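Local coordinates for protein greglin (PDB 4GI3) that inhibits serine proteases, among them subtilisin, neutrophil and pancreatic elastases, chymotrypsin and cathepsin G, but not pancreatic trypsin, at residues L43-N46 against E47-R51. Numbering follows the deposited sequence.
Sequences LFVN and ECEVR
N46 caps the helix that begins at E47: its side-chain OD1 accepts the amide of E49, with OD1 3.0 Å from E49 N. The N-H...O angle is 154°, and E49 N lies nearly on the extension of the CG-OD1 bond (166°). CG of N46 sits between the backbone N and the carbonyl carbon (chi1 58°), which folds the amide back over the first turn of the helix. The backbone O of N46 adds weak bonds from the amides of E49 and V50. The other end of the same side-chain amide, ND2, faces strand 25-26 and the residues after it, giving a hydrogen bond to I28 O; it also donates to a water 3.2 Å from ND2, and that water donates to OE1 of E49 at 2.9 Å. Both ends of the amide being engaged, its rotation is well fixed. With an alanine here, E49 N would probably keep just the weak bond to the backbone O, and I28 O and the bridging water would lose this donor. The E49 chain bends beyond CG, which lies 3.6 Å from V45 CG2 as the two side chains run side by side, while OE2 forms a salt bridge with K52. Before the cap, F44 leaves the strand toward the helix and lays one ring face over V50, in a CH-pi contact with V50 CA 4.2 Å from the ring centroid. CG2 of V50 packs against F44 CB at 3.5 Å, and both residues also touch V34 of strand 32-36. C48, in the first turn, is disulfide-bonded to C25. This is an Asn N-cap at a tight strand-to-helix junction, joining strand 41-44, outermost in this chain's small antiparallel sheet, to helix 47-57, consistent with a non-classical Kazal-type inhibitor domain.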
loop_
_atom_site.group_PDB
_atom_site.type_symbol
_atom_site.label_atom_id
_atom_site.label_comp_id
_atom_site.label_asym_id
_atom_site.label_seq_id
_atom_site.Cartn_x
_atom_site.Cartn_y
_atom_site.Cartn_z
ATOM N N LEU B 43 19.275 9.686 -7.220
ATOM C CA LEU B 43 18.136 8.916 -7.734
ATOM C C LEU B 43 17.098 8.833 -6.603
ATOM O O LEU B 43 17.380 8.278 -5.542
ATOM C CB LEU B 43 18.565 7.514 -8.212
ATOM C CG LEU B 43 17.530 6.702 -9.009
ATOM C CD1 LEU B 43 17.378 7.220 -10.432
ATOM C CD2 LEU B 43 17.910 5.233 -9.066
ATOM N N PHE B 44 15.946 9.478 -6.785
ATOM C CA PHE B 44 14.883 9.473 -5.783
ATOM C C PHE B 44 13.878 8.378 -6.143
ATOM O O PHE B 44 13.748 8.038 -7.311
ATOM C CB PHE B 44 14.197 10.846 -5.712
ATOM C CG PHE B 44 14.903 11.897 -4.891
ATOM C CD1 PHE B 44 15.965 12.624 -5.424
ATOM C CD2 PHE B 44 14.496 12.179 -3.593
ATOM C CE1 PHE B 44 16.610 13.607 -4.666
ATOM C CE2 PHE B 44 15.130 13.174 -2.844
ATOM C CZ PHE B 44 16.179 13.889 -3.391
ATOM N N VAL B 45 13.183 7.798 -5.141
ATOM C CA VAL B 45 12.222 6.718 -5.399
ATOM C C VAL B 45 11.066 7.098 -6.353
ATOM O O VAL B 45 10.561 6.235 -7.057
ATOM C CB VAL B 45 11.739 6.023 -4.107
ATOM C CG1 VAL B 45 12.897 5.280 -3.439
ATOM C CG2 VAL B 45 11.137 7.029 -3.148
ATOM N N ASN B 46 10.696 8.385 -6.384
ATOM C CA ASN B 46 9.669 8.957 -7.259
ATOM C C ASN B 46 9.713 10.481 -7.236
ATOM O O ASN B 46 10.365 11.068 -6.359
ATOM C CB ASN B 46 8.251 8.439 -6.902
ATOM C CG ASN B 46 7.812 8.709 -5.498
ATOM O OD1 ASN B 46 7.898 9.831 -4.986
ATOM N ND2 ASN B 46 7.281 7.678 -4.849
ATOM N N GLU B 47 8.954 11.130 -8.165
ATOM C CA GLU B 47 8.859 12.585 -8.252
ATOM C C GLU B 47 8.315 13.198 -6.980
ATOM O O GLU B 47 8.785 14.257 -6.609
ATOM C CB GLU B 47 7.968 13.011 -9.414
ATOM C CG GLU B 47 8.618 13.058 -10.777
ATOM C CD GLU B 47 7.683 13.648 -11.819
ATOM O OE1 GLU B 47 7.131 14.746 -11.571
ATOM O OE2 GLU B 47 7.464 12.991 -12.863
ATOM N N CYS B 48 7.328 12.550 -6.294
ATOM C CA CYS B 48 6.793 13.099 -5.045
ATOM C C CYS B 48 7.892 13.356 -4.014
ATOM O O CYS B 48 7.880 14.399 -3.371
ATOM C CB CYS B 48 5.684 12.223 -4.462
ATOM S SG CYS B 48 4.862 12.949 -3.014
ATOM N N GLU B 49 8.820 12.405 -3.853
ATOM C CA GLU B 49 9.927 12.527 -2.889
ATOM C C GLU B 49 10.888 13.673 -3.240
ATOM O O GLU B 49 11.332 14.383 -2.333
ATOM C CB GLU B 49 10.671 11.205 -2.702
ATOM C CG GLU B 49 9.871 10.139 -1.942
ATOM C CD GLU B 49 9.422 10.400 -0.510
ATOM O OE1 GLU B 49 8.436 9.754 -0.086
ATOM O OE2 GLU B 49 10.049 11.224 0.196
ATOM N N VAL B 50 11.149 13.887 -4.547
ATOM C CA VAL B 50 12.009 14.994 -5.010
ATOM C C VAL B 50 11.367 16.321 -4.598
ATOM O O VAL B 50 12.045 17.183 -4.035
ATOM C CB VAL B 50 12.272 15.010 -6.538
ATOM C CG1 VAL B 50 13.352 16.033 -6.870
ATOM C CG2 VAL B 50 12.661 13.652 -7.078
ATOM N N ARG B 51 10.050 16.482 -4.894
ATOM C CA ARG B 51 9.270 17.678 -4.582
ATOM C C ARG B 51 9.224 17.977 -3.086
ATOM O O ARG B 51 9.278 19.140 -2.693
ATOM C CB ARG B 51 7.853 17.569 -5.147
ATOM C CG ARG B 51 7.772 17.680 -6.668
ATOM C CD ARG B 51 6.331 17.840 -7.158
ATOM N NE ARG B 51 5.569 16.585 -7.131
ATOM C CZ ARG B 51 4.675 16.258 -6.199
ATOM N NH1 ARG B 51 4.417 17.089 -5.194
ATOM N NH2 ARG B 51 4.032 15.100 -6.264
HETATM O O HOH W 1 7.573 7.453 -1.692
#